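Local coordinates for protein phosphoethanolamine N-methyltransferase 1 (Haemonchus contortus, PDB 4KRG) that catalyses the S-adenosylmethionine-dependent N-methylation of phosphoethanolamine, a step on the nematode route to phosphocholine, at residues Tyr276-Lys281 with Val403-Val408; Ser409-Thr414 with Ile430-Gln435. All blocks are in the same frame, centred on the assembly; numbering follows the deposited sequence.

Contact 1: residues Tyr276-Lys281 with Val403-Val408; sequences YSWTDK and VLLEPV
W278 and T279, the two middle residues of a type I beta turn that runs from S277 to D280, rest on L405 of strand 400-408. The strand belongs to a sheet with the strand order of class I methyltransferases, lying between parallel strand 372-378 and antiparallel strand 458-465. The contact illustrates how a short turn can be braced by its own polar groups while one leucine meets it from the sheet.

S277 opens the turn and is gripped twice by D280: its carbonyl O accepts from D280 N at 3.1 Å, and its own N gives to D280 OD2, also at 3.1 Å, from well above the carboxylate plane and with a bent N-H...O angle of 147°. N313 ND2 is a further partner of OD2. At W278 the indole reaches out to the strand, where its CH2 meets CD2 of L405 obliquely at 4.3 Å. It also lies along helix 434-448, touching S437, A440 and E441, and meets the Y459 ring edge-to-face.

T279 comes next, its CA 8.4 Å from that of L405. Its chi1 of 61° divides the side chain into two tasks. OG1 is tucked back over the main chain and hydrogen-bonds to the carbonyl O of H311, which S277 OG also engages. CG2 sits beside the backbone N, with W278 on one side and L405 on another: it lies 3.7 Å above the plane of the indole, over its centre, and meets L405 CD2 at 3.7 Å.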
loop_
_atom_site.group_PDB
_atom_site.type_symbol
_atom_site.label_atom_id
_atom_site.label_comp_id
_atom_site.label_asym_id
_atom_site.label_seq_id
_atom_site.Cartn_x
_atom_site.Cartn_y
_atom_site.Cartn_z
ATOM N N TYR A 276 -13.126 15.560 11.879
ATOM C CA TYR A 276 -12.078 15.588 12.899
ATOM C C TYR A 276 -12.133 14.250 13.623
ATOM O O TYR A 276 -13.083 13.500 13.435
ATOM C CB TYR A 276 -12.301 16.741 13.880
ATOM C CG TYR A 276 -13.648 16.709 14.547
ATOM C CD1 TYR A 276 -13.838 16.018 15.735
ATOM C CD2 TYR A 276 -14.741 17.355 13.982
ATOM C CE1 TYR A 276 -15.068 15.970 16.342
ATOM C CE2 TYR A 276 -15.982 17.315 14.584
ATOM C CZ TYR A 276 -16.140 16.622 15.764
ATOM O OH TYR A 276 -17.367 16.568 16.371
ATOM N N SER A 277 -11.137 13.944 14.450
ATOM C CA SER A 277 -11.157 12.699 15.225
ATOM C C SER A 277 -11.593 13.008 16.649
ATOM O O SER A 277 -11.279 14.077 17.167
ATOM C CB SER A 277 -9.776 12.036 15.225
ATOM O OG SER A 277 -9.770 10.865 16.029
ATOM N N TRP A 278 -12.311 12.094 17.296
ATOM C CA TRP A 278 -12.721 12.373 18.667
ATOM C C TRP A 278 -11.524 12.470 19.589
ATOM O O TRP A 278 -11.594 13.094 20.637
ATOM C CB TRP A 278 -13.753 11.373 19.201
ATOM C CG TRP A 278 -13.300 9.971 19.518
ATOM C CD1 TRP A 278 -13.531 8.858 18.769
ATOM C CD2 TRP A 278 -12.627 9.525 20.706
ATOM N NE1 TRP A 278 -13.022 7.749 19.397
ATOM C CE2 TRP A 278 -12.464 8.127 20.589
ATOM C CE3 TRP A 278 -12.137 10.163 21.847
ATOM C CZ2 TRP A 278 -11.824 7.364 21.566
ATOM C CZ3 TRP A 278 -11.504 9.406 22.815
ATOM C CH2 TRP A 278 -11.355 8.020 22.670
ATOM N N THR A 279 -10.415 11.876 19.165
ATOM C CA THR A 279 -9.215 11.836 19.986
ATOM C C THR A 279 -8.442 13.151 19.947
ATOM O O THR A 279 -7.512 13.340 20.725
ATOM C CB THR A 279 -8.286 10.693 19.547
ATOM O OG1 THR A 279 -7.887 10.917 18.194
ATOM C CG2 THR A 279 -8.996 9.360 19.632
ATOM N N ASP A 280 -8.814 14.048 19.034
ATOM C CA ASP A 280 -8.143 15.342 18.908
ATOM C C ASP A 280 -8.094 16.074 20.238
ATOM O O ASP A 280 -7.029 16.518 20.674
ATOM C CB ASP A 280 -8.860 16.251 17.902
ATOM C CG ASP A 280 -8.833 15.708 16.491
ATOM O OD1 ASP A 280 -8.157 14.695 16.254
ATOM O OD2 ASP A 280 -9.486 16.311 15.616
ATOM N N LYS A 281 -9.262 16.196 20.867
ATOM C CA LYS A 281 -9.407 16.901 22.135
ATOM C C LYS A 281 -8.549 16.265 23.226
ATOM O O LYS A 281 -7.990 16.963 24.070
ATOM C CB LYS A 281 -10.879 16.926 22.563
ATOM C CG LYS A 281 -11.134 17.537 23.943
ATOM C CD LYS A 281 -11.233 19.063 23.876
ATOM C CE LYS A 281 -10.996 19.733 25.229
ATOM N NZ LYS A 281 -12.014 19.376 26.250
ATOM N N VAL A 403 3.586 9.617 22.779
ATOM C CA VAL A 403 2.306 9.874 23.421
ATOM C C VAL A 403 1.373 8.740 23.019
ATOM O O VAL A 403 1.163 8.493 21.830
ATOM C CB VAL A 403 1.699 11.236 22.992
ATOM C CG1 VAL A 403 0.364 11.472 23.680
ATOM C CG2 VAL A 403 2.648 12.375 23.307
ATOM N N LEU A 404 0.838 8.031 24.005
ATOM C CA LEU A 404 -0.033 6.895 23.727
ATOM C C LEU A 404 -1.416 7.120 24.313
ATOM O O LEU A 404 -1.538 7.528 25.461
ATOM C CB LEU A 404 0.549 5.615 24.324
ATOM C CG LEU A 404 2.015 5.339 24.020
ATOM C CD1 LEU A 404 2.479 4.109 24.776
ATOM C CD2 LEU A 404 2.227 5.162 22.530
ATOM N N LEU A 405 -2.455 6.863 23.524
ATOM C CA LEU A 405 -3.814 6.793 24.054
ATOM C C LEU A 405 -4.178 5.319 24.084
ATOM O O LEU A 405 -4.052 4.621 23.077
ATOM C CB LEU A 405 -4.797 7.580 23.183
ATOM C CG LEU A 405 -6.269 7.630 23.618
ATOM C CD1 LEU A 405 -6.422 8.201 25.029
ATOM C CD2 LEU A 405 -7.085 8.442 22.628
ATOM N N GLU A 406 -4.596 4.829 25.244
ATOM C CA GLU A 406 -4.797 3.396 25.407
ATOM C C GLU A 406 -6.159 3.039 25.973
ATOM O O GLU A 406 -6.541 3.550 27.020
ATOM C CB GLU A 406 -3.714 2.821 26.321
ATOM C CG GLU A 406 -2.336 2.808 25.717
ATOM C CD GLU A 406 -2.239 1.869 24.534
ATOM O OE1 GLU A 406 -2.985 0.860 24.492
ATOM O OE2 GLU A 406 -1.410 2.147 23.641
ATOM N N PRO A 407 -6.892 2.143 25.289
ATOM C CA PRO A 407 -8.113 1.589 25.877
ATOM C C PRO A 407 -7.780 0.536 26.937
ATOM O O PRO A 407 -6.942 -0.338 26.717
ATOM C CB PRO A 407 -8.810 0.939 24.678
ATOM C CG PRO A 407 -7.698 0.557 23.770
ATOM C CD PRO A 407 -6.658 1.637 23.923
ATOM N N VAL A 408 -8.408 0.644 28.101
ATOM C CA VAL A 408 -8.197 -0.322 29.171
ATOM C C VAL A 408 -9.528 -0.657 29.823
ATOM O O VAL A 408 -10.531 0.004 29.573
ATOM C CB VAL A 408 -7.245 0.212 30.258
ATOM C CG1 VAL A 408 -5.904 0.593 29.665
ATOM C CG2 VAL A 408 -7.874 1.399 30.989
#

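Contact 2: residues Ser409-Thr414 with Ile430-Gln435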
loop_
_atom_site.group_PDB
_atom_site.type_symbol
_atom_site.label_atom_id
_atom_site.label_comp_id
_atom_site.label_asym_id
_atom_site.label_seq_id
_atom_site.Cartn_x
_atom_site.Cartn_y
_atom_site.Cartn_z
ATOM N N SER A 409 -9.528 -1.695 30.649
ATOM C CA SER A 409 -10.669 -1.992 31.504
ATOM C C SER A 409 -10.340 -1.466 32.895
ATOM O O SER A 409 -10.512 -0.280 33.171
ATOM C CB SER A 409 -10.960 -3.495 31.541
ATOM O OG SER A 409 -11.445 -3.949 30.290
ATOM N N GLY A 410 -9.858 -2.340 33.770
ATOM C CA GLY A 410 -9.354 -1.896 35.052
ATOM C C GLY A 410 -8.097 -1.073 34.843
ATOM O O GLY A 410 -7.285 -1.386 33.974
ATOM N N ILE A 411 -7.929 -0.011 35.621
ATOM C CA ILE A 411 -6.730 0.805 35.505
ATOM C C ILE A 411 -5.626 0.277 36.413
ATOM O O ILE A 411 -5.746 0.297 37.633
ATOM C CB ILE A 411 -7.020 2.275 35.803
ATOM C CG1 ILE A 411 -7.969 2.835 34.740
ATOM C CG2 ILE A 411 -5.722 3.072 35.843
ATOM C CD1 ILE A 411 -8.345 4.261 34.957
ATOM N N ASP A 412 -4.551 -0.200 35.795
ATOM C CA ASP A 412 -3.427 -0.790 36.509
ATOM C C ASP A 412 -2.166 -0.006 36.176
ATOM O O ASP A 412 -1.368 -0.441 35.346
ATOM C CB ASP A 412 -3.258 -2.253 36.086
ATOM C CG ASP A 412 -2.376 -3.043 37.034
ATOM O OD1 ASP A 412 -1.503 -2.446 37.704
ATOM O OD2 ASP A 412 -2.554 -4.279 37.104
ATOM N N GLU A 413 -1.985 1.142 36.822
ATOM C CA GLU A 413 -0.899 2.053 36.463
ATOM C C GLU A 413 0.495 1.477 36.725
ATOM O O GLU A 413 1.410 1.670 35.926
ATOM C CB GLU A 413 -1.075 3.414 37.144
ATOM C CG GLU A 413 -2.242 4.216 36.593
ATOM C CD GLU A 413 -2.410 5.560 37.270
ATOM O OE1 GLU A 413 -1.891 5.729 38.394
ATOM O OE2 GLU A 413 -3.060 6.450 36.676
ATOM N N THR A 414 0.645 0.764 37.835
ATOM C CA THR A 414 1.918 0.138 38.179
ATOM C C THR A 414 2.369 -0.836 37.093
ATOM O O THR A 414 3.540 -0.874 36.707
ATOM C CB THR A 414 1.809 -0.603 39.525
ATOM O OG1 THR A 414 1.713 0.356 40.583
ATOM C CG2 THR A 414 3.021 -1.482 39.763
ATOM N N ILE A 430 1.270 8.833 33.472
ATOM C CA ILE A 430 0.006 8.238 33.071
ATOM C C ILE A 430 -1.146 9.081 33.599
ATOM O O ILE A 430 -1.240 9.309 34.798
ATOM C CB ILE A 430 -0.138 6.814 33.623
ATOM C CG1 ILE A 430 1.015 5.928 33.151
ATOM C CG2 ILE A 430 -1.474 6.217 33.218
ATOM C CD1 ILE A 430 0.945 4.516 33.681
ATOM N N VAL A 431 -2.014 9.541 32.702
ATOM C CA VAL A 431 -3.206 10.294 33.083
ATOM C C VAL A 431 -4.477 9.563 32.651
ATOM O O VAL A 431 -4.627 9.206 31.493
ATOM C CB VAL A 431 -3.204 11.705 32.461
ATOM C CG1 VAL A 431 -4.515 12.427 32.756
ATOM C CG2 VAL A 431 -2.033 12.513 32.984
ATOM N N ASP A 432 -5.382 9.335 33.594
ATOM C CA ASP A 432 -6.690 8.772 33.299
ATOM C C ASP A 432 -7.495 9.806 32.507
ATOM O O ASP A 432 -7.811 10.883 33.024
ATOM C CB ASP A 432 -7.393 8.463 34.624
ATOM C CG ASP A 432 -8.758 7.817 34.452
ATOM O OD1 ASP A 432 -9.261 7.712 33.315
ATOM O OD2 ASP A 432 -9.345 7.418 35.482
ATOM N N VAL A 433 -7.828 9.483 31.258
ATOM C CA VAL A 433 -8.665 10.359 30.435
ATOM C C VAL A 433 -10.019 9.741 30.075
ATOM O O VAL A 433 -10.587 10.055 29.032
ATOM C CB VAL A 433 -7.951 10.834 29.132
ATOM C CG1 VAL A 433 -6.837 11.826 29.454
ATOM C CG2 VAL A 433 -7.436 9.653 28.320
ATOM N N THR A 434 -10.540 8.883 30.945
ATOM C CA THR A 434 -11.789 8.173 30.668
ATOM C C THR A 434 -13.001 9.089 30.475
ATOM O O THR A 434 -13.734 8.959 29.494
ATOM C CB THR A 434 -12.097 7.143 31.766
ATOM O OG1 THR A 434 -11.042 6.177 31.815
ATOM C CG2 THR A 434 -13.418 6.442 31.494
ATOM N N GLN A 435 -13.210 10.011 31.410
ATOM C CA GLN A 435 -14.357 10.913 31.336
ATOM C C GLN A 435 -14.266 11.863 30.147
ATOM O O GLN A 435 -15.258 12.088 29.457
ATOM C CB GLN A 435 -14.524 11.692 32.639
ATOM C CG GLN A 435 -14.746 10.804 33.851
ATOM C CD GLN A 435 -15.881 9.807 33.661
ATOM O OE1 GLN A 435 -16.931 10.134 33.103
ATOM N NE2 GLN A 435 -15.671 8.578 34.129
HETATM O O HOH W 1 -1.987 8.558 37.108
#
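I411 and E413 approach D432 and I430 where the strand-helix connections at one margin of the methyltransferase-like sheet come together. An Asx turn at D432 ends edge strand 428-432 and leads into helix 434-448, while D412 N-caps helix 413-422 through its OD1 and S415 N. The region is a worked example of a surface contact in which each of two isoleucines packs against an acidic side chain.

I411 stretches its chain fully beyond CG1 (chi2 179°). Its side chain and that of D432 cross at about a right angle, with CD1 over one face of the D432 carboxylate. I411 CD1 lies 3.4 Å from D432 OD2 and 3.6 Å from D432 CG. The same isoleucine also touches L460 of strand 458-465.

D432 carries its carboxylate away from its own N (chi1 -178°), forward over the start of the next helix. Its OD1 is used twice, both times by T434. T434 N arrives nearly in line with the C-O bond, 2.9 Å from D432 OD1. T434 OG1 donates on the syn side, close to the carboxylate plane, at 2.8 Å from D432 OD1. Both bonds grip the one oxygen, which probably fixes its place at the helix start.

E413 and I430 run past one another in opposite directions. The glutamate is extended beyond CG, which carries its carboxylate past the I430 branch, E413 OE2 coming 3.8 Å from I430 CG2. A water seems to join OE2 to I430 O, but both spacings are too short to be trusted. At the other end of the pair, I430 CD1 reaches back to E413 O at 3.7 Å.

In the fold
The two contacts are successive along the chain, since strand 400-408 of contact 1 leads through residues 409-412 into helix 413-422 of contact 2. Their centres lie about 13 Å apart, and they touch directly where L405 CD1 packs on V433 CG2 at 3.7 Å. Strand 458-465 lies between the two strands involved; the backbone N of its Y459, the neighbour of W278 in contact 1, hydrogen-bonds to T434 OG1 in contact 2. Neither contact contributes to the pockets for S-adenosylhomocysteine or phosphoethanolamine, which are built from the N-terminal part of the chain. A bound octyl glucoside approaches contact 1 instead, about 6 Å from the T279 side chain.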